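Local atomic coordinates of mitochondrial enolase superfamily member 1 (Homo sapiens, PDB entry 4A35), a protein that dehydrates L-fuconate to 2-keto-3-deoxy-L-fuconate in L-fucose breakdown, abstracting the 2-proton to give an enediolate stabilised by magnesium. Residues A[159-169]-A[343-351]; A[285-296]-A[313-324]. One frame throughout, in Å; residues are numbered along the deposited sequence.

Contact 1 (A[159-169]-A[343-351]); sequences VLTEEDALEIL and LLMAKKFEI. With EDO (1,2-ethanediol), chain J.
V159 meets segment 343-351 with both its side chain and its carbonyl. CB lies 3.8 Å from F349 CE1, and CG1 sits in the plane of the F349 ring, so the ring is met at its edge; CG2 is turned to the sulfur of M345. V159 O accepts from K348 NZ at 3.0 Å, the lysine arriving 29° out of the carbonyl plane, and one water links the same two atoms. L160, with CG anti to its backbone N (chi1 -178°), extends toward helix 343-348: CD2 touches L344 CB at 3.8 Å and M345 CG, while CD1 lies beside L344 O and K348 CB. T161 and D164 form a capping box, D164 N donating to T161 OG1 at 3.0 Å and T161 N to D164 OD2 at 2.9 Å, the latter nearly straight. OD2 thus serves the helix start while also facing K348 NZ in a long, weak salt bridge (3.5 Å), and it accepts from a 1,2-ethanediol hydroxyl, probably a crystallisation additive. Beyond this polar margin the contact is apolar. A165 CB rests on L344 CD1; I168 CG2 packs 3.7 Å from L344 CD2 and also meets K347 CG, and its CD1 touches L344 O. L169 CG also touches L344 CD2, from a direction roughly at right angles to I168 CG2, leaving that leucine lodged among A165, I168 and L169. The short helical segments 162-169 and 343-348 run at 78° to each other, with axes 10.2 Å apart. Helix 144-148 packs on A165 and L169, helix 362-377 on I168, L169 and K347, and helix 311-319 on V159 and F349, placing the contact in a layer of helices around the C-terminal barrel domain.

Contact 2 (A[285-296]-A[313-324]); sequences ILGHATISKALV and IFKQLLQAKALQ
The axes of the helical segments 285-295 and 313-319 run at 31° and approach to 9.4 Å, but the backbones come closest beyond the second helix, where the CA atoms of A289 and A322 are 3.7 Å apart. I285 packs against I313, Q316, L317 and A320. Its CD1 approaches the amide end of Q316, 3.5 Å from NE2, and also nears I313 CD1; CG1 meets L317 CD2 at 4.0 Å. CG2, anti to the backbone N, reaches past Q316 O to A320 CB. The Q316 amide is itself bound elsewhere: NE2 donates to D283 O of the second subunit, and OE1 accepts from L286 N of that subunit. After A320 the chain leaves the helix through a Schellman motif with positive phi at K321, which swings A322 against helix 285-295. A322 CB lies 3.5 Å from A289 N and 3.8 Å from A289 CB, a close approach consistent with the small side chains of both residues. H288 CB packs near A322 O, while its ring nitrogen ND1 donates to D284 O. One turn on, S292 OG, anti to its own N (chi1 -174°), donates to Q324 OE1 at 2.7 Å; the C=O...donor angle of 103° brings the hydroxyl to the flank of the carbonyl. V296 CG2 lies against the same amide, and I302 N also donates to OE1. On the outer side, K293 NZ donates to two waters that bond in turn to A320 O and K321 O. The chemistry therefore implies a mostly apolar seam, with the direct polar grip concentrated on Q324 OE1: two donors hold that oxygen, coupling helix 285-295 to neighbouring strands 301-304 and 325-326 of the barrel, whereas K293 reaches the turn through water.

How the contacts relate
Following the chain from the N terminus, residues 159-169 come first and await 343-351, so contact 1 closes a long loop with 173 intervening residues. Contact 2 opens and closes within that span: only 16 residues, including strand 301-304, separate 285-296 from 313-324, so the two nest without crossing. Contact 2 joins successive helices around the parallel-stranded barrel. Contact 1 brings the helix at 162-171 onto the later helix 335-348. Their centres lie 19 Å apart, yet they touch through helix 311-319: V159 CG1 is 3.4 Å from Q319 NE2, and M345 CB is 3.7 Å from L318 CD1.

Contact 1 (A[159-169]-A[343-351])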
loop_
_atom_site.group_PDB
_atom_site.type_symbol
_atom_site.label_atom_id
_atom_site.label_comp_id
_atom_site.label_asym_id
_atom_site.label_seq_id
_atom_site.Cartn_x
_atom_site.Cartn_y
_atom_site.Cartn_z
ATOM N N VAL A 159 0.851 17.721 12.442
ATOM C CA VAL A 159 -0.318 17.589 13.362
ATOM C C VAL A 159 0.139 17.172 14.777
ATOM O O VAL A 159 -0.567 17.424 15.736
ATOM C CB VAL A 159 -1.436 16.634 12.847
ATOM C CG1 VAL A 159 -1.948 17.054 11.481
ATOM C CG2 VAL A 159 -1.016 15.144 12.858
ATOM N N LEU A 160 1.297 16.528 14.891
ATOM C CA LEU A 160 1.798 15.983 16.175
ATOM C C LEU A 160 3.315 15.990 16.174
ATOM O O LEU A 160 3.964 15.109 15.574
ATOM C CB LEU A 160 1.252 14.541 16.395
ATOM C CG LEU A 160 1.638 13.847 17.727
ATOM C CD1 LEU A 160 0.629 14.208 18.880
ATOM C CD2 LEU A 160 1.722 12.306 17.525
ATOM N N THR A 161 3.882 17.017 16.831
ATOM C CA THR A 161 5.331 17.090 17.017
ATOM C C THR A 161 5.718 16.181 18.193
ATOM O O THR A 161 4.842 15.686 18.929
ATOM C CB THR A 161 5.764 18.550 17.311
ATOM O OG1 THR A 161 5.204 18.963 18.580
ATOM C CG2 THR A 161 5.358 19.547 16.193
ATOM N N GLU A 162 7.028 15.964 18.364
ATOM C CA GLU A 162 7.553 15.211 19.513
ATOM C C GLU A 162 7.106 15.898 20.811
ATOM O O GLU A 162 6.705 15.233 21.754
ATOM C CB GLU A 162 9.083 15.137 19.448
ATOM C CG GLU A 162 9.601 14.219 18.363
ATOM C CD GLU A 162 11.108 14.110 18.251
ATOM O OE1 GLU A 162 11.773 14.027 19.307
ATOM O OE2 GLU A 162 11.627 14.100 17.109
ATOM N N GLU A 163 7.162 17.247 20.843
ATOM C CA GLU A 163 6.754 18.091 21.970
ATOM C C GLU A 163 5.234 17.865 22.270
ATOM O O GLU A 163 4.832 17.728 23.422
ATOM C CB GLU A 163 7.066 19.568 21.627
ATOM C CG GLU A 163 8.550 19.871 21.366
ATOM C CD GLU A 163 9.299 19.302 20.161
ATOM O OE1 GLU A 163 8.680 19.049 19.099
ATOM O OE2 GLU A 163 10.539 19.157 20.273
ATOM N N ASP A 164 4.403 17.841 21.224
ATOM C CA ASP A 164 2.936 17.616 21.374
ATOM C C ASP A 164 2.674 16.249 22.011
ATOM O O ASP A 164 1.775 16.131 22.837
ATOM C CB ASP A 164 2.196 17.615 20.028
ATOM C CG ASP A 164 2.121 18.928 19.302
ATOM O OD1 ASP A 164 2.139 19.986 19.979
ATOM O OD2 ASP A 164 2.055 18.904 18.063
ATOM N N ALA A 165 3.440 15.216 21.560
ATOM C CA ALA A 165 3.348 13.826 22.048
ATOM C C ALA A 165 3.724 13.808 23.528
ATOM O O ALA A 165 3.032 13.194 24.333
ATOM C CB ALA A 165 4.292 12.927 21.241
ATOM N N LEU A 166 4.821 14.509 23.893
ATOM C CA LEU A 166 5.271 14.603 25.289
ATOM C C LEU A 166 4.192 15.243 26.168
ATOM O O LEU A 166 3.989 14.807 27.302
ATOM C CB LEU A 166 6.573 15.406 25.415
ATOM C CG LEU A 166 7.843 14.654 24.988
ATOM C CD1 LEU A 166 9.046 15.640 24.883
ATOM C CD2 LEU A 166 8.164 13.518 25.959
ATOM N N GLU A 167 3.531 16.286 25.665
ATOM C CA GLU A 167 2.493 16.983 26.425
ATOM C C GLU A 167 1.295 16.022 26.742
ATOM O O GLU A 167 0.851 15.942 27.901
ATOM C CB GLU A 167 2.033 18.225 25.649
ATOM C CG GLU A 167 1.053 19.109 26.391
ATOM C CD GLU A 167 0.597 20.282 25.544
ATOM O OE1 GLU A 167 1.466 20.974 24.963
ATOM O OE2 GLU A 167 -0.634 20.487 25.436
ATOM N N ILE A 168 0.883 15.230 25.753
ATOM C CA ILE A 168 -0.215 14.264 25.918
ATOM C C ILE A 168 0.199 13.189 26.972
ATOM O O ILE A 168 -0.580 12.859 27.888
ATOM C CB ILE A 168 -0.609 13.641 24.563
ATOM C CG1 ILE A 168 -1.256 14.698 23.635
ATOM C CG2 ILE A 168 -1.535 12.429 24.794
ATOM C CD1 ILE A 168 -1.358 14.282 22.170
ATOM N N LEU A 169 1.461 12.740 26.897
ATOM C CA LEU A 169 1.940 11.684 27.820
ATOM C C LEU A 169 2.134 12.221 29.248
ATOM O O LEU A 169 1.925 11.488 30.223
ATOM C CB LEU A 169 3.236 11.059 27.303
ATOM C CG LEU A 169 3.046 10.243 25.997
ATOM C CD1 LEU A 169 4.342 10.077 25.289
ATOM C CD2 LEU A 169 2.315 8.895 26.260
ATOM N N LEU A 343 -2.359 6.315 18.237
ATOM C CA LEU A 343 -3.079 6.608 19.497
ATOM C C LEU A 343 -2.884 8.080 19.890
ATOM O O LEU A 343 -3.811 8.751 20.362
ATOM C CB LEU A 343 -2.551 5.711 20.660
ATOM C CG LEU A 343 -2.898 4.231 20.523
ATOM C CD1 LEU A 343 -2.148 3.416 21.606
ATOM C CD2 LEU A 343 -4.443 4.022 20.617
ATOM N N LEU A 344 -1.637 8.548 19.798
ATOM C CA LEU A 344 -1.341 9.949 20.172
ATOM C C LEU A 344 -2.020 10.959 19.229
ATOM O O LEU A 344 -2.592 11.939 19.709
ATOM C CB LEU A 344 0.176 10.189 20.231
ATOM C CG LEU A 344 0.906 9.488 21.399
ATOM C CD1 LEU A 344 2.415 9.406 21.095
ATOM C CD2 LEU A 344 0.605 10.198 22.732
ATOM N N MET A 345 -2.081 10.676 17.942
ATOM C CA MET A 345 -2.796 11.586 17.020
ATOM C C MET A 345 -4.304 11.600 17.314
ATOM O O MET A 345 -4.902 12.656 17.352
ATOM C CB MET A 345 -2.586 11.182 15.544
ATOM C CG MET A 345 -1.188 11.561 14.998
ATOM S SD MET A 345 -1.110 11.382 13.202
ATOM C CE MET A 345 -1.315 9.561 13.042
ATOM N N ALA A 346 -4.915 10.403 17.597
ATOM C CA ALA A 346 -6.358 10.313 17.863
ATOM C C ALA A 346 -6.697 11.135 19.121
ATOM O O ALA A 346 -7.711 11.813 19.139
ATOM C CB ALA A 346 -6.736 8.839 18.078
ATOM N N LYS A 347 -5.855 11.066 20.174
ATOM C CA LYS A 347 -6.079 11.891 21.396
ATOM C C LYS A 347 -5.952 13.411 21.066
ATOM O O LYS A 347 -6.792 14.206 21.511
ATOM C CB LYS A 347 -5.089 11.486 22.511
ATOM C CG LYS A 347 -5.236 12.265 23.839
ATOM C CD LYS A 347 -6.677 12.375 24.346
ATOM C CE LYS A 347 -6.630 13.014 25.700
ATOM N NZ LYS A 347 -7.976 13.537 26.057
ATOM N N LYS A 348 -4.891 13.791 20.330
ATOM C CA LYS A 348 -4.626 15.178 19.870
ATOM C C LYS A 348 -5.878 15.739 19.142
ATOM O O LYS A 348 -6.285 16.878 19.420
ATOM C CB LYS A 348 -3.366 15.228 18.962
ATOM C CG LYS A 348 -2.991 16.646 18.467
ATOM C CD LYS A 348 -2.122 17.404 19.490
ATOM C CE LYS A 348 -2.011 18.908 19.267
ATOM N NZ LYS A 348 -1.407 19.235 17.976
ATOM N N PHE A 349 -6.559 14.887 18.325
ATOM C CA PHE A 349 -7.787 15.252 17.620
ATOM C C PHE A 349 -9.072 14.939 18.438
ATOM O O PHE A 349 -10.191 15.160 17.927
ATOM C CB PHE A 349 -7.837 14.516 16.263
ATOM C CG PHE A 349 -6.979 15.155 15.199
ATOM C CD1 PHE A 349 -5.623 14.825 15.077
ATOM C CD2 PHE A 349 -7.521 16.091 14.309
ATOM C CE1 PHE A 349 -4.820 15.436 14.088
ATOM C CE2 PHE A 349 -6.725 16.695 13.316
ATOM C CZ PHE A 349 -5.385 16.354 13.197
ATOM N N GLU A 350 -8.917 14.371 19.686
ATOM C CA GLU A 350 -10.051 14.008 20.549
ATOM C C GLU A 350 -11.055 13.052 19.829
ATOM O O GLU A 350 -12.277 13.255 19.868
ATOM C CB GLU A 350 -10.760 15.280 21.108
ATOM C CG GLU A 350 -9.912 16.019 22.124
ATOM C CD GLU A 350 -9.612 15.260 23.407
ATOM O OE1 GLU A 350 -10.362 14.320 23.760
ATOM O OE2 GLU A 350 -8.658 15.664 24.103
ATOM N N ILE A 351 -10.507 12.032 19.149
ATOM C CA ILE A 351 -11.270 11.014 18.429
ATOM C C ILE A 351 -11.089 9.678 19.186
ATOM O O ILE A 351 -9.950 9.288 19.467
ATOM C CB ILE A 351 -10.887 10.912 16.917
ATOM C CG1 ILE A 351 -11.340 12.241 16.170
ATOM C CG2 ILE A 351 -11.485 9.696 16.266
ATOM C CD1 ILE A 351 -12.890 12.517 16.186
HETATM C C1 EDO J . 1.565 21.000 15.192
HETATM O O1 EDO J . 1.642 20.970 16.609
HETATM C C2 EDO J . 0.459 22.007 14.803
HETATM O O2 EDO J . -0.712 21.678 15.559
HETATM O O HOH W 1 -2.561 19.263 15.562
HETATM O O HOH W 2 -0.221 22.005 19.072
#

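Contact 2 (A[285-296]-A[313-324])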
loop_
_atom_site.group_PDB
_atom_site.type_symbol
_atom_site.label_atom_id
_atom_site.label_comp_id
_atom_site.label_asym_id
_atom_site.label_seq_id
_atom_site.Cartn_x
_atom_site.Cartn_y
_atom_site.Cartn_z
ATOM N N ILE A 285 -9.966 8.707 2.027
ATOM C CA ILE A 285 -10.116 9.656 3.139
ATOM C C ILE A 285 -11.286 10.581 2.835
ATOM O O ILE A 285 -12.176 10.744 3.680
ATOM C CB ILE A 285 -8.806 10.469 3.351
ATOM C CG1 ILE A 285 -7.640 9.535 3.784
ATOM C CG2 ILE A 285 -8.991 11.641 4.325
ATOM C CD1 ILE A 285 -6.328 9.827 2.958
ATOM N N LEU A 286 -11.262 11.222 1.628
ATOM C CA LEU A 286 -12.307 12.174 1.252
ATOM C C LEU A 286 -13.666 11.471 1.177
ATOM O O LEU A 286 -14.690 12.085 1.564
ATOM C CB LEU A 286 -11.991 12.885 -0.072
ATOM C CG LEU A 286 -10.601 13.643 -0.142
ATOM C CD1 LEU A 286 -10.465 14.391 -1.496
ATOM C CD2 LEU A 286 -10.438 14.619 1.008
ATOM N N GLY A 287 -13.648 10.220 0.732
ATOM C CA GLY A 287 -14.861 9.405 0.655
ATOM C C GLY A 287 -15.501 9.139 2.005
ATOM O O GLY A 287 -16.728 9.273 2.170
ATOM N N HIS A 288 -14.668 8.774 2.996
ATOM C CA HIS A 288 -15.148 8.541 4.356
ATOM C C HIS A 288 -15.740 9.826 4.934
ATOM O O HIS A 288 -16.845 9.775 5.520
ATOM C CB HIS A 288 -14.049 7.959 5.260
ATOM C CG HIS A 288 -13.935 6.469 5.134
ATOM N ND1 HIS A 288 -13.225 5.884 4.102
ATOM C CD2 HIS A 288 -14.472 5.487 5.906
ATOM C CE1 HIS A 288 -13.330 4.566 4.288
ATOM N NE2 HIS A 288 -14.060 4.281 5.354
ATOM N N ALA A 289 -15.078 10.995 4.687
ATOM C CA ALA A 289 -15.615 12.282 5.131
ATOM C C ALA A 289 -16.950 12.592 4.444
ATOM O O ALA A 289 -17.871 13.064 5.094
ATOM C CB ALA A 289 -14.601 13.408 4.874
ATOM N N THR A 290 -17.085 12.317 3.122
ATOM C CA THR A 290 -18.368 12.555 2.430
ATOM C C THR A 290 -19.511 11.708 3.075
ATOM O O THR A 290 -20.615 12.233 3.311
ATOM C CB THR A 290 -18.222 12.289 0.906
ATOM O OG1 THR A 290 -17.269 13.198 0.395
ATOM C CG2 THR A 290 -19.556 12.458 0.145
ATOM N N ILE A 291 -19.235 10.433 3.373
ATOM C CA ILE A 291 -20.226 9.513 3.953
ATOM C C ILE A 291 -20.527 9.969 5.382
ATOM O O ILE A 291 -21.689 10.030 5.761
ATOM C CB ILE A 291 -19.712 8.066 3.885
ATOM C CG1 ILE A 291 -19.540 7.626 2.398
ATOM C CG2 ILE A 291 -20.648 7.086 4.674
ATOM C CD1 ILE A 291 -18.552 6.359 2.146
ATOM N N SER A 292 -19.491 10.326 6.145
ATOM C CA SER A 292 -19.684 10.815 7.513
ATOM C C SER A 292 -20.631 12.043 7.527
ATOM O O SER A 292 -21.603 12.052 8.309
ATOM C CB SER A 292 -18.343 11.160 8.163
ATOM O OG SER A 292 -18.529 11.513 9.533
ATOM N N LYS A 293 -20.390 13.059 6.649
ATOM C CA LYS A 293 -21.253 14.248 6.665
ATOM C C LYS A 293 -22.704 13.883 6.346
ATOM O O LYS A 293 -23.624 14.443 6.940
ATOM C CB LYS A 293 -20.735 15.322 5.694
ATOM C CG LYS A 293 -19.448 15.966 6.219
ATOM C CD LYS A 293 -18.975 17.106 5.294
ATOM C CE LYS A 293 -17.610 17.659 5.665
ATOM N NZ LYS A 293 -16.557 16.615 5.551
ATOM N N ALA A 294 -22.913 12.923 5.446
ATOM C CA ALA A 294 -24.267 12.508 5.061
ATOM C C ALA A 294 -24.993 11.691 6.136
ATOM O O ALA A 294 -26.220 11.791 6.210
ATOM C CB ALA A 294 -24.218 11.698 3.770
ATOM N N LEU A 295 -24.261 10.861 6.936
ATOM C CA LEU A 295 -24.860 9.935 7.881
ATOM C C LEU A 295 -24.931 10.414 9.356
ATOM O O LEU A 295 -25.869 10.039 10.042
ATOM C CB LEU A 295 -24.180 8.581 7.835
ATOM C CG LEU A 295 -24.263 7.799 6.514
ATOM C CD1 LEU A 295 -23.672 6.441 6.701
ATOM C CD2 LEU A 295 -25.718 7.643 6.031
ATOM N N VAL A 296 -23.988 11.264 9.821
ATOM C CA VAL A 296 -23.991 11.783 11.219
ATOM C C VAL A 296 -25.393 12.460 11.539
ATOM O O VAL A 296 -25.914 12.183 12.630
ATOM C CB VAL A 296 -22.718 12.634 11.534
ATOM C CG1 VAL A 296 -22.852 13.424 12.835
ATOM C CG2 VAL A 296 -21.495 11.703 11.604
ATOM N N ILE A 313 -2.242 7.920 6.400
ATOM C CA ILE A 313 -3.663 7.769 6.095
ATOM C C ILE A 313 -4.442 8.167 7.342
ATOM O O ILE A 313 -5.397 8.913 7.205
ATOM C CB ILE A 313 -4.026 6.321 5.605
ATOM C CG1 ILE A 313 -3.177 5.910 4.305
ATOM C CG2 ILE A 313 -5.561 6.249 5.289
ATOM C CD1 ILE A 313 -3.517 6.840 3.021
ATOM N N PHE A 314 -4.082 7.635 8.528
ATOM C CA PHE A 314 -4.816 8.031 9.747
ATOM C C PHE A 314 -4.748 9.556 9.991
ATOM O O PHE A 314 -5.729 10.168 10.408
ATOM C CB PHE A 314 -4.296 7.286 10.960
ATOM C CG PHE A 314 -4.914 5.895 11.066
ATOM C CD1 PHE A 314 -6.298 5.733 11.240
ATOM C CD2 PHE A 314 -4.118 4.767 11.023
ATOM C CE1 PHE A 314 -6.859 4.447 11.382
ATOM C CE2 PHE A 314 -4.672 3.485 11.194
ATOM C CZ PHE A 314 -6.038 3.336 11.364
ATOM N N LYS A 315 -3.597 10.154 9.762
ATOM C CA LYS A 315 -3.463 11.598 9.948
ATOM C C LYS A 315 -4.492 12.349 9.115
ATOM O O LYS A 315 -5.189 13.212 9.631
ATOM C CB LYS A 315 -2.037 12.084 9.612
ATOM C CG LYS A 315 -1.933 13.634 9.590
ATOM C CD LYS A 315 -0.569 14.078 9.122
ATOM C CE LYS A 315 -0.384 14.009 7.586
ATOM N NZ LYS A 315 0.727 14.925 7.143
ATOM N N GLN A 316 -4.634 11.978 7.857
ATOM C CA GLN A 316 -5.578 12.672 6.949
ATOM C C GLN A 316 -7.012 12.372 7.314
ATOM O O GLN A 316 -7.839 13.276 7.224
ATOM C CB GLN A 316 -5.299 12.308 5.490
ATOM C CG GLN A 316 -3.890 12.856 5.044
ATOM C CD GLN A 316 -3.616 12.230 3.696
ATOM O OE1 GLN A 316 -3.962 12.820 2.683
ATOM N NE2 GLN A 316 -3.092 10.988 3.688
ATOM N N LEU A 317 -7.308 11.128 7.784
ATOM C CA LEU A 317 -8.676 10.809 8.267
ATOM C C LEU A 317 -9.079 11.742 9.430
ATOM O O LEU A 317 -10.213 12.221 9.488
ATOM C CB LEU A 317 -8.761 9.333 8.754
ATOM C CG LEU A 317 -8.699 8.282 7.611
ATOM C CD1 LEU A 317 -8.455 6.861 8.214
ATOM C CD2 LEU A 317 -10.016 8.329 6.728
ATOM N N LEU A 318 -8.118 12.036 10.317
ATOM C CA LEU A 318 -8.336 12.937 11.464
ATOM C C LEU A 318 -8.427 14.397 10.935
ATOM O O LEU A 318 -9.303 15.138 11.351
ATOM C CB LEU A 318 -7.210 12.768 12.487
ATOM C CG LEU A 318 -7.251 11.396 13.252
ATOM C CD1 LEU A 318 -5.956 11.149 13.990
ATOM C CD2 LEU A 318 -8.465 11.345 14.200
ATOM N N GLN A 319 -7.506 14.794 10.044
ATOM C CA GLN A 319 -7.490 16.161 9.454
ATOM C C GLN A 319 -8.815 16.517 8.750
ATOM O O GLN A 319 -9.336 17.617 8.956
ATOM C CB GLN A 319 -6.349 16.328 8.477
ATOM C CG GLN A 319 -5.021 16.484 9.184
ATOM C CD GLN A 319 -3.876 16.509 8.202
ATOM O OE1 GLN A 319 -3.800 15.691 7.288
ATOM N NE2 GLN A 319 -3.008 17.510 8.330
ATOM N N ALA A 320 -9.356 15.557 7.956
ATOM C CA ALA A 320 -10.571 15.736 7.201
ATOM C C ALA A 320 -11.830 15.496 8.044
ATOM O O ALA A 320 -12.924 15.581 7.473
ATOM C CB ALA A 320 -10.580 14.837 5.967
ATOM N N LYS A 321 -11.693 15.106 9.349
ATOM C CA LYS A 321 -12.835 14.771 10.229
ATOM C C LYS A 321 -13.709 13.689 9.543
ATOM O O LYS A 321 -14.934 13.778 9.476
ATOM C CB LYS A 321 -13.657 16.034 10.615
ATOM C CG LYS A 321 -12.816 17.107 11.247
ATOM C CD LYS A 321 -13.717 18.200 11.800
ATOM C CE LYS A 321 -12.898 19.133 12.633
ATOM N NZ LYS A 321 -13.742 20.227 13.171
ATOM N N ALA A 322 -13.044 12.683 8.998
ATOM C CA ALA A 322 -13.645 11.653 8.168
ATOM C C ALA A 322 -14.221 10.512 8.990
ATOM O O ALA A 322 -14.853 9.636 8.414
ATOM C CB ALA A 322 -12.584 11.101 7.194
ATOM N N LEU A 323 -13.961 10.461 10.311
ATOM C CA LEU A 323 -14.418 9.276 11.060
ATOM C C LEU A 323 -14.794 9.665 12.522
ATOM O O LEU A 323 -14.194 10.576 13.102
ATOM C CB LEU A 323 -13.347 8.145 11.022
ATOM C CG LEU A 323 -12.042 8.285 11.879
ATOM C CD1 LEU A 323 -11.065 7.135 11.568
ATOM C CD2 LEU A 323 -11.329 9.657 11.700
ATOM N N GLN A 324 -15.754 8.974 13.083
ATOM C CA GLN A 324 -16.167 9.196 14.482
ATOM C C GLN A 324 -15.462 8.187 15.410
ATOM O O GLN A 324 -15.403 8.419 16.619
ATOM C CB GLN A 324 -17.699 9.083 14.637
ATOM C CG GLN A 324 -18.462 10.316 14.113
ATOM C CD GLN A 324 -18.176 10.650 12.656
ATOM O OE1 GLN A 324 -18.447 9.867 11.733
ATOM N NE2 GLN A 324 -17.553 11.806 12.414
HETATM O O HOH W 3 -13.819 16.987 5.570
HETATM O O HOH W 4 -16.717 15.362 8.127
#